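Exopolygalacturonate lyase (Vibrio vulnificus, PDB 5A29) probably cleaves pectic polysaccharides such as polygalacturonate by beta-elimination, as a metal-binding polysaccharide lyase of family 2. Local coordinates at residues L369-E374 with A437-H442; K412-L417 with S464-T469; P419-Y424 with I474-I479. One frame throughout, in Å; residues are numbered along the deposited sequence.

Overall arrangement
All three contacts join helices and loops on one side of the chain's centre, and their segments alternate along the sequence. Contacts 2 and 3 adjoin in sequence without otherwise touching: the loop 412-417 runs into helix 417-426, and both contacts use helix 467-480, with centres about 14 Å apart. Contact 1 reaches them through helix 430-442, where Thr440 CG2 meets Leu417 CD2 of contact 2 at 3.5 Å and Met439 packs on Ile420 of contact 3. The manganese site of His133, Glu154 and His196 lies apart from all three. The closest approach to a bound tartrate is in contact 2, where the Glu415 side chain is about 7 Å away.

Contact 1. Residues L369-E374 with A437-H442; sequences LAYNPE and ANMTHH
Asn438 reaches from the last turns of helix 430-442 with both ends of its amide engaged. Tyr371 OH donates to Asn438 OD1 at 2.7 Å, lying in the carbonyl plane and on a lone pair, while Asn438 ND2 donates to Pro373 O at 3.0 Å, with the acceptor close to the amide plane. The two bonds together fix the amide flip and hold its plane nearly perpendicular, 84°, to the tyrosine ring, whose edge it meets. Pro373 O accepts a second hydrogen bond, from His442 NE2 at 3.2 Å; this donor stands well above the carbonyl plane, 43° out of it, so the two donors come to the oxygen from different directions. Asn438 and His442 are four residues apart, one helical turn, and this spacing lets a single carbonyl be gripped by both.

The principle illustrated is the docking of a chain reversal on a helix by side-chain bonds to a backbone carbonyl. Helix 353-370 ends just before Tyr371, and the short, weakly bonded strand at about 371-372, antiparallel to 377-378, leads into an Asx turn in which Asn372 OD1 accepts from Glu374 N at 3.0 Å. The carbonyl gripped by the helix is that of the middle residue of this turn.

Tyr371 carries its CG anti to the backbone N (chi1 -172°), which sends the ring out toward the helix. There the phenol meets Met439 at a slant, Met439 CG lying 3.9 Å from Tyr371 CZ. Pro373 CB rests 3.7 Å from Asn438 ND2, and His442 CE1 approaches Glu374 O at 3.2 Å. The remaining cover on the tyrosine includes Ile378 of the partner strand.

Contact 2. Residues K412-L417 with S464-T469; sequences KTEEYL and SVSPMT
Thr413 opens the contact by laying its CB and CG2 against Ser466, with Thr413 CG2 at 3.6 Å from Ser466 CB. Next comes Glu414, the polar centre of the pair. Its chain starts with CG beside the backbone N and then bends at chi2 (101°), a turn that carries the carboxylate to the start of helix 467-480. Ser466 OG donates to Glu414 OE1 at 3.0 Å, nearly in line with that oxygen's C-O bond, and Thr469 OG1 donates to Glu414 OE2 at 2.9 Å from the syn side, 25° out of the carboxylate plane. Both carboxylate oxygens are therefore held from one helix turn. The main polar partner of this carboxylate is Trp445, whose NE1 donates to Glu414 OE2. A water sits within bonding distance of Glu414 OE2 and Ser464 O, with more acceptors near it than protons to give. Closer to the backbone, Glu414 CB packs on Met468 CB at 3.9 Å.

Glu415 follows, crossing Met468 at an angle, with the two CG atoms 3.9 Å apart; Lys333 makes only a long, weak ion pair with its carboxylate.

The hydroxyls that hold Glu414 also bond across their own turn: Ser466 N donates to Thr469 OG1 at 2.9 Å, and Thr469 N to Ser466 OG at 3.2 Å. This reciprocal pair is a capping box, with Ser466 as N-cap, here joined by a buried glutamate from the loop before helix 417-426.

Contact 3. Residues P419-Y424 with I474-I479; sequences PILRAY and IELYQI. With EDO (1,2-ethanediol), chain F.
Arg422 and Glu475 meet with their side chains crossing at about a right angle, an example of how a salt bridge can span two nearly parallel helices. The arginine runs extended from CG to NE, leaving its helix toward Glu475, whereas the glutamate bends at chi2 and brings its carboxylate back against the arginine chain. Arg422 NE donates to Glu475 OE2 at 3.0 Å, but the approach is from above the carboxylate, 57° out of its plane, and the two flat groups stand 58° apart, which is not the coplanar, two-pronged pairing. The aliphatic part of the arginine also touches the acid, Arg422 CG lying 3.5 Å from Glu475 CD.

A 1,2-ethanediol, probably from the crystallisation liquor, bridges the two groups. Arg422 NH2 reaches EDO O1 at 2.9 Å along an almost straight bond, and EDO O1 in turn donates to Glu475 OE2 at 2.7 Å. Each charged group has another partner: Arg425 binds Glu475 OE1, and Arg422 NH1 bonds to the backbone O of Tyr542.

Leu421 and Leu476 also cross at about a right angle. Both methyls of Leu421 close on the branched end of Leu476, the CD1 atoms being 3.8 Å apart. Further along, Tyr424 presents a ring edge rather than a face to Ile479, with CE1 at 3.7 Å from Ile479 CG2, while Ile479 CD1 packs against Leu421 O.

The axes of 419-424 and 474-479 pass 9.6 Å apart and run in nearly the same direction, 17° apart. Helix 430-442 packs on both, through Ala436 against Leu421 and Trp433 against Leu476 and Tyr424; helix 331-349 lies against Pro419 and Ala423, and helix 521-532 against Ile474 and Tyr477.

Contact 1. Residues L369-E374 with A437-H442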
loop_
_atom_site.group_PDB
_atom_site.type_symbol
_atom_site.label_atom_id
_atom_site.label_comp_id
_atom_site.label_asym_id
_atom_site.label_seq_id
_atom_site.Cartn_x
_atom_site.Cartn_y
_atom_site.Cartn_z
ATOM N N LEU A 369 -3.316 19.756 12.425
ATOM C CA LEU A 369 -1.915 20.166 12.721
ATOM C C LEU A 369 -1.103 20.400 11.430
ATOM O O LEU A 369 -0.243 21.255 11.406
ATOM C CB LEU A 369 -1.201 19.015 13.477
ATOM C CG LEU A 369 -1.821 18.694 14.849
ATOM C CD1 LEU A 369 -0.954 17.576 15.456
ATOM C CD2 LEU A 369 -1.752 19.969 15.674
ATOM N N ALA A 370 -1.357 19.619 10.386
ATOM C CA ALA A 370 -0.428 19.536 9.231
ATOM C C ALA A 370 -0.966 20.230 7.983
ATOM O O ALA A 370 -0.183 20.583 7.093
ATOM C CB ALA A 370 -0.159 18.084 8.883
ATOM N N TYR A 371 -2.284 20.454 7.889
ATOM C CA TYR A 371 -2.822 20.884 6.585
ATOM C C TYR A 371 -2.808 22.379 6.472
ATOM O O TYR A 371 -3.129 23.083 7.424
ATOM C CB TYR A 371 -4.293 20.397 6.397
ATOM C CG TYR A 371 -4.855 20.634 5.011
ATOM C CD1 TYR A 371 -4.346 19.912 3.894
ATOM C CD2 TYR A 371 -5.941 21.477 4.808
ATOM C CE1 TYR A 371 -4.872 20.110 2.621
ATOM C CE2 TYR A 371 -6.435 21.699 3.537
ATOM C CZ TYR A 371 -5.902 20.960 2.456
ATOM O OH TYR A 371 -6.397 21.075 1.182
ATOM N N ASN A 372 -2.442 22.896 5.291
ATOM C CA ASN A 372 -2.542 24.337 5.048
ATOM C C ASN A 372 -3.631 24.616 4.012
ATOM O O ASN A 372 -3.429 24.396 2.804
ATOM C CB ASN A 372 -1.216 24.843 4.461
ATOM C CG ASN A 372 -1.171 26.360 4.329
ATOM O OD1 ASN A 372 -2.197 27.050 4.372
ATOM N ND2 ASN A 372 0.058 26.896 4.156
ATOM N N PRO A 373 -4.763 25.153 4.454
ATOM C CA PRO A 373 -5.895 25.285 3.531
ATOM C C PRO A 373 -5.685 26.417 2.523
ATOM O O PRO A 373 -6.395 26.494 1.568
ATOM C CB PRO A 373 -7.098 25.561 4.460
ATOM C CG PRO A 373 -6.515 26.096 5.718
ATOM C CD PRO A 373 -5.118 25.473 5.853
ATOM N N GLU A 374 -4.711 27.304 2.736
ATOM C CA GLU A 374 -4.444 28.338 1.734
ATOM C C GLU A 374 -3.834 27.804 0.461
ATOM O O GLU A 374 -4.089 28.357 -0.598
ATOM C CB GLU A 374 -3.556 29.411 2.303
ATOM C CG GLU A 374 -4.190 30.032 3.511
ATOM C CD GLU A 374 -3.462 31.281 3.926
ATOM O OE1 GLU A 374 -2.297 31.155 4.363
ATOM O OE2 GLU A 374 -4.036 32.388 3.802
ATOM N N ALA A 437 -13.499 19.524 0.148
ATOM C CA ALA A 437 -13.769 20.645 -0.756
ATOM C C ALA A 437 -12.510 21.456 -0.969
ATOM O O ALA A 437 -12.209 21.952 -2.114
ATOM C CB ALA A 437 -14.895 21.590 -0.199
ATOM N N ASN A 438 -11.754 21.649 0.117
ATOM C CA ASN A 438 -10.532 22.473 -0.039
ATOM C C ASN A 438 -9.435 21.705 -0.881
ATOM O O ASN A 438 -8.824 22.271 -1.787
ATOM C CB ASN A 438 -9.984 22.911 1.362
ATOM C CG ASN A 438 -8.793 23.864 1.260
ATOM O OD1 ASN A 438 -7.664 23.425 1.035
ATOM N ND2 ASN A 438 -9.042 25.151 1.359
ATOM N N MET A 439 -9.263 20.437 -0.609
ATOM C CA MET A 439 -8.299 19.612 -1.367
ATOM C C MET A 439 -8.668 19.583 -2.854
ATOM O O MET A 439 -7.797 19.777 -3.731
ATOM C CB MET A 439 -8.244 18.184 -0.826
ATOM C CG MET A 439 -7.624 18.015 0.619
ATOM S SD MET A 439 -7.557 16.218 0.924
ATOM C CE MET A 439 -6.435 16.379 2.368
ATOM N N THR A 440 -9.955 19.316 -3.158
ATOM C CA THR A 440 -10.346 19.193 -4.582
ATOM C C THR A 440 -10.193 20.534 -5.274
ATOM O O THR A 440 -9.774 20.566 -6.448
ATOM C CB THR A 440 -11.776 18.672 -4.786
ATOM O OG1 THR A 440 -12.667 19.430 -3.945
ATOM C CG2 THR A 440 -11.850 17.187 -4.397
ATOM N N HIS A 441 -10.420 21.624 -4.542
ATOM C CA HIS A 441 -10.198 22.956 -5.094
ATOM C C HIS A 441 -8.743 23.142 -5.522
ATOM O O HIS A 441 -8.433 23.577 -6.689
ATOM C CB HIS A 441 -10.596 24.020 -4.095
ATOM C CG HIS A 441 -10.136 25.386 -4.483
ATOM N ND1 HIS A 441 -10.856 26.193 -5.344
ATOM C CD2 HIS A 441 -8.999 26.066 -4.183
ATOM C CE1 HIS A 441 -10.190 27.314 -5.549
ATOM N NE2 HIS A 441 -9.068 27.269 -4.843
ATOM N N HIS A 442 -7.825 22.723 -4.647
ATOM C CA HIS A 442 -6.448 22.866 -4.992
ATOM C C HIS A 442 -5.963 21.848 -5.997
ATOM O O HIS A 442 -4.909 22.062 -6.539
ATOM C CB HIS A 442 -5.550 22.868 -3.741
ATOM C CG HIS A 442 -5.737 24.103 -2.932
ATOM N ND1 HIS A 442 -5.308 25.340 -3.375
ATOM C CD2 HIS A 442 -6.319 24.311 -1.714
ATOM C CE1 HIS A 442 -5.640 26.269 -2.486
ATOM N NE2 HIS A 442 -6.260 25.670 -1.472
#

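Contact 2. Residues K412-L417 with S464-T469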
loop_
_atom_site.group_PDB
_atom_site.type_symbol
_atom_site.label_atom_id
_atom_site.label_comp_id
_atom_site.label_asym_id
_atom_site.label_seq_id
_atom_site.Cartn_x
_atom_site.Cartn_y
_atom_site.Cartn_z
ATOM N N LYS A 412 1.139 14.634 -5.836
ATOM C CA LYS A 412 0.875 14.890 -7.285
ATOM C C LYS A 412 -0.585 14.551 -7.630
ATOM O O LYS A 412 -1.234 15.202 -8.447
ATOM C CB LYS A 412 1.842 14.055 -8.133
ATOM N N THR A 413 -1.101 13.487 -7.000
ATOM C CA THR A 413 -2.440 13.003 -7.308
ATOM C C THR A 413 -3.264 12.919 -6.010
ATOM O O THR A 413 -2.736 13.147 -4.897
ATOM C CB THR A 413 -2.356 11.615 -7.945
ATOM O OG1 THR A 413 -1.915 10.675 -6.957
ATOM C CG2 THR A 413 -1.329 11.599 -9.105
ATOM N N GLU A 414 -4.555 12.648 -6.149
ATOM C CA GLU A 414 -5.514 12.753 -5.013
ATOM C C GLU A 414 -5.465 11.557 -4.059
ATOM O O GLU A 414 -6.513 11.076 -3.524
ATOM C CB GLU A 414 -6.959 12.863 -5.657
ATOM C CG GLU A 414 -7.047 14.132 -6.502
ATOM C CD GLU A 414 -6.891 13.802 -8.013
ATOM O OE1 GLU A 414 -6.025 12.958 -8.382
ATOM O OE2 GLU A 414 -7.631 14.365 -8.807
ATOM N N GLU A 415 -4.285 10.978 -3.805
ATOM C CA GLU A 415 -4.220 9.864 -2.890
ATOM C C GLU A 415 -4.852 10.223 -1.535
ATOM O O GLU A 415 -5.596 9.425 -0.951
ATOM C CB GLU A 415 -2.732 9.466 -2.608
ATOM C CG GLU A 415 -2.141 8.855 -3.864
ATOM C CD GLU A 415 -0.658 8.534 -3.734
ATOM O OE1 GLU A 415 0.045 9.216 -2.964
ATOM O OE2 GLU A 415 -0.248 7.550 -4.361
ATOM N N TYR A 416 -4.480 11.355 -0.979
ATOM C CA TYR A 416 -4.843 11.629 0.450
ATOM C C TYR A 416 -6.345 11.987 0.554
ATOM O O TYR A 416 -6.965 11.869 1.626
ATOM C CB TYR A 416 -4.089 12.852 1.008
ATOM C CG TYR A 416 -2.659 12.494 1.391
ATOM C CD1 TYR A 416 -2.052 11.306 0.928
ATOM C CD2 TYR A 416 -1.912 13.354 2.181
ATOM C CE1 TYR A 416 -0.724 11.010 1.243
ATOM C CE2 TYR A 416 -0.583 13.061 2.499
ATOM C CZ TYR A 416 0.001 11.911 2.032
ATOM O OH TYR A 416 1.338 11.682 2.353
ATOM N N LEU A 417 -6.886 12.462 -0.540
ATOM C CA LEU A 417 -8.334 12.712 -0.654
ATOM C C LEU A 417 -9.205 11.484 -0.453
ATOM O O LEU A 417 -10.320 11.559 0.162
ATOM C CB LEU A 417 -8.636 13.401 -2.005
ATOM C CG LEU A 417 -10.150 13.625 -2.297
ATOM C CD1 LEU A 417 -10.738 14.690 -1.375
ATOM C CD2 LEU A 417 -10.290 14.136 -3.744
ATOM N N SER A 464 -4.864 17.301 -15.437
ATOM C CA SER A 464 -3.991 16.364 -14.719
ATOM C C SER A 464 -4.931 15.437 -13.997
ATOM O O SER A 464 -5.686 15.865 -13.105
ATOM C CB SER A 464 -3.043 17.060 -13.752
ATOM O OG SER A 464 -3.692 18.216 -13.272
ATOM N N VAL A 465 -4.965 14.205 -14.468
ATOM C CA VAL A 465 -5.875 13.228 -13.915
ATOM C C VAL A 465 -5.059 12.046 -13.499
ATOM O O VAL A 465 -3.948 11.794 -14.026
ATOM C CB VAL A 465 -7.011 12.838 -14.933
ATOM C CG1 VAL A 465 -7.876 14.071 -15.197
ATOM C CG2 VAL A 465 -6.432 12.331 -16.230
ATOM N N SER A 466 -5.618 11.245 -12.605
ATOM C CA SER A 466 -4.933 10.025 -12.204
ATOM C C SER A 466 -5.985 8.961 -11.876
ATOM O O SER A 466 -7.178 9.281 -11.836
ATOM C CB SER A 466 -4.115 10.325 -10.947
ATOM O OG SER A 466 -5.058 10.641 -9.939
ATOM N N PRO A 467 -5.569 7.711 -11.617
ATOM C CA PRO A 467 -6.558 6.727 -11.109
ATOM C C PRO A 467 -7.297 7.238 -9.850
ATOM O O PRO A 467 -8.542 6.973 -9.649
ATOM C CB PRO A 467 -5.683 5.488 -10.802
ATOM C CG PRO A 467 -4.510 5.631 -11.768
ATOM C CD PRO A 467 -4.216 7.121 -11.753
ATOM N N MET A 468 -6.568 7.963 -8.985
ATOM C CA MET A 468 -7.157 8.523 -7.757
ATOM C C MET A 468 -8.248 9.530 -8.086
ATOM O O MET A 468 -9.218 9.647 -7.290
ATOM C CB MET A 468 -6.119 9.221 -6.877
ATOM C CG MET A 468 -5.064 8.265 -6.341
ATOM S SD MET A 468 -5.841 6.918 -5.336
ATOM C CE MET A 468 -5.403 5.626 -6.453
ATOM N N THR A 469 -8.165 10.235 -9.232
ATOM C CA THR A 469 -9.277 11.138 -9.616
ATOM C C THR A 469 -10.565 10.358 -9.752
ATOM O O THR A 469 -11.662 10.805 -9.285
ATOM C CB THR A 469 -8.991 11.845 -10.992
ATOM O OG1 THR A 469 -7.656 12.398 -10.948
ATOM C CG2 THR A 469 -10.003 12.949 -11.216
HETATM O O HOH W 1 -5.829 15.559 -10.575
#

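Contact 3. Residues P419-Y424 with I474-I479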
loop_
_atom_site.group_PDB
_atom_site.type_symbol
_atom_site.label_atom_id
_atom_site.label_comp_id
_atom_site.label_asym_id
_atom_site.label_seq_id
_atom_site.Cartn_x
_atom_site.Cartn_y
_atom_site.Cartn_z
ATOM N N PRO A 419 -9.196 8.607 1.371
ATOM C CA PRO A 419 -9.603 8.210 2.728
ATOM C C PRO A 419 -10.562 9.224 3.342
ATOM O O PRO A 419 -11.418 8.813 4.149
ATOM C CB PRO A 419 -8.276 8.162 3.529
ATOM C CG PRO A 419 -7.212 8.034 2.498
ATOM C CD PRO A 419 -7.723 8.745 1.258
ATOM N N ILE A 420 -10.391 10.515 3.045
ATOM C CA ILE A 420 -11.253 11.535 3.630
ATOM C C ILE A 420 -12.681 11.307 3.073
ATOM O O ILE A 420 -13.659 11.359 3.817
ATOM C CB ILE A 420 -10.746 12.926 3.300
ATOM C CG1 ILE A 420 -9.423 13.166 4.065
ATOM C CG2 ILE A 420 -11.761 14.043 3.593
ATOM C CD1 ILE A 420 -8.749 14.333 3.470
ATOM N N LEU A 421 -12.786 11.031 1.779
ATOM C CA LEU A 421 -14.099 10.757 1.152
ATOM C C LEU A 421 -14.675 9.445 1.641
ATOM O O LEU A 421 -15.906 9.398 1.936
ATOM C CB LEU A 421 -13.995 10.706 -0.399
ATOM C CG LEU A 421 -13.642 12.090 -1.006
ATOM C CD1 LEU A 421 -13.444 11.989 -2.556
ATOM C CD2 LEU A 421 -14.679 13.179 -0.627
ATOM N N ARG A 422 -13.867 8.397 1.770
ATOM C CA ARG A 422 -14.438 7.156 2.291
ATOM C C ARG A 422 -14.918 7.282 3.729
ATOM O O ARG A 422 -15.951 6.718 4.094
ATOM C CB ARG A 422 -13.504 5.976 2.173
ATOM C CG ARG A 422 -13.355 5.588 0.688
ATOM C CD ARG A 422 -12.500 4.350 0.529
ATOM N NE ARG A 422 -12.431 3.995 -0.914
ATOM C CZ ARG A 422 -11.665 3.019 -1.368
ATOM N NH1 ARG A 422 -10.943 2.307 -0.496
ATOM N NH2 ARG A 422 -11.626 2.756 -2.685
ATOM N N ALA A 423 -14.172 8.076 4.506
ATOM C CA ALA A 423 -14.519 8.286 5.907
ATOM C C ALA A 423 -15.849 9.056 5.906
ATOM O O ALA A 423 -16.726 8.770 6.732
ATOM C CB ALA A 423 -13.407 9.131 6.590
ATOM N N TYR A 424 -15.958 10.130 5.130
ATOM C CA TYR A 424 -17.213 10.920 5.046
ATOM C C TYR A 424 -18.403 10.031 4.678
ATOM O O TYR A 424 -19.518 10.159 5.264
ATOM C CB TYR A 424 -17.100 12.099 4.059
ATOM C CG TYR A 424 -18.326 12.967 4.138
ATOM C CD1 TYR A 424 -19.491 12.662 3.359
ATOM C CD2 TYR A 424 -18.391 14.046 5.026
ATOM C CE1 TYR A 424 -20.646 13.467 3.472
ATOM C CE2 TYR A 424 -19.559 14.828 5.168
ATOM C CZ TYR A 424 -20.676 14.519 4.386
ATOM O OH TYR A 424 -21.809 15.266 4.501
ATOM N N ILE A 474 -15.951 8.739 -8.019
ATOM C CA ILE A 474 -16.919 7.716 -7.744
ATOM C C ILE A 474 -17.393 7.750 -6.288
ATOM O O ILE A 474 -18.595 7.600 -6.014
ATOM C CB ILE A 474 -16.363 6.328 -8.127
ATOM C CG1 ILE A 474 -16.138 6.254 -9.668
ATOM C CG2 ILE A 474 -17.249 5.177 -7.582
ATOM C CD1 ILE A 474 -15.178 5.085 -10.017
ATOM N N GLU A 475 -16.453 7.892 -5.329
ATOM C CA GLU A 475 -16.931 8.072 -3.915
ATOM C C GLU A 475 -17.861 9.271 -3.765
ATOM O O GLU A 475 -18.883 9.202 -3.073
ATOM C CB GLU A 475 -15.749 8.277 -2.942
ATOM C CG GLU A 475 -14.868 7.092 -2.873
ATOM C CD GLU A 475 -15.468 5.921 -2.085
ATOM O OE1 GLU A 475 -16.401 6.134 -1.259
ATOM O OE2 GLU A 475 -14.924 4.810 -2.275
ATOM N N LEU A 476 -17.555 10.373 -4.417
ATOM C CA LEU A 476 -18.410 11.498 -4.235
ATOM C C LEU A 476 -19.766 11.287 -4.923
ATOM O O LEU A 476 -20.791 11.750 -4.445
ATOM C CB LEU A 476 -17.791 12.781 -4.841
ATOM C CG LEU A 476 -16.834 13.391 -3.795
ATOM C CD1 LEU A 476 -15.830 14.262 -4.503
ATOM C CD2 LEU A 476 -17.664 14.265 -2.805
ATOM N N TYR A 477 -19.761 10.619 -6.051
ATOM C CA TYR A 477 -21.077 10.160 -6.590
ATOM C C TYR A 477 -21.858 9.269 -5.580
ATOM O O TYR A 477 -23.073 9.495 -5.400
ATOM C CB TYR A 477 -20.884 9.430 -7.950
ATOM C CG TYR A 477 -22.198 8.993 -8.516
ATOM C CD1 TYR A 477 -23.080 9.928 -9.063
ATOM C CD2 TYR A 477 -22.578 7.644 -8.439
ATOM C CE1 TYR A 477 -24.343 9.538 -9.522
ATOM C CE2 TYR A 477 -23.842 7.231 -8.915
ATOM C CZ TYR A 477 -24.710 8.184 -9.437
ATOM O OH TYR A 477 -25.956 7.729 -9.878
ATOM N N GLN A 478 -21.203 8.299 -4.941
ATOM C CA GLN A 478 -21.954 7.432 -4.012
ATOM C C GLN A 478 -22.488 8.269 -2.855
ATOM O O GLN A 478 -23.634 8.057 -2.393
ATOM C CB GLN A 478 -21.133 6.289 -3.484
ATOM C CG GLN A 478 -20.838 5.222 -4.522
ATOM C CD GLN A 478 -20.058 4.088 -3.892
ATOM O OE1 GLN A 478 -18.937 3.799 -4.289
ATOM N NE2 GLN A 478 -20.618 3.493 -2.836
ATOM N N ILE A 479 -21.674 9.248 -2.430
ATOM C CA ILE A 479 -22.094 10.167 -1.350
ATOM C C ILE A 479 -23.300 11.044 -1.717
ATOM O O ILE A 479 -24.273 11.176 -0.925
ATOM C CB ILE A 479 -20.910 11.044 -0.866
ATOM C CG1 ILE A 479 -19.875 10.132 -0.219
ATOM C CG2 ILE A 479 -21.417 12.151 0.080
ATOM C CD1 ILE A 479 -18.517 10.839 0.032
HETATM C C1 EDO F . -14.076 4.265 -5.551
HETATM O O1 EDO F . -13.305 4.467 -4.373
HETATM C C2 EDO F . -14.874 2.974 -5.370
HETATM O O2 EDO F . -15.882 3.222 -4.378
#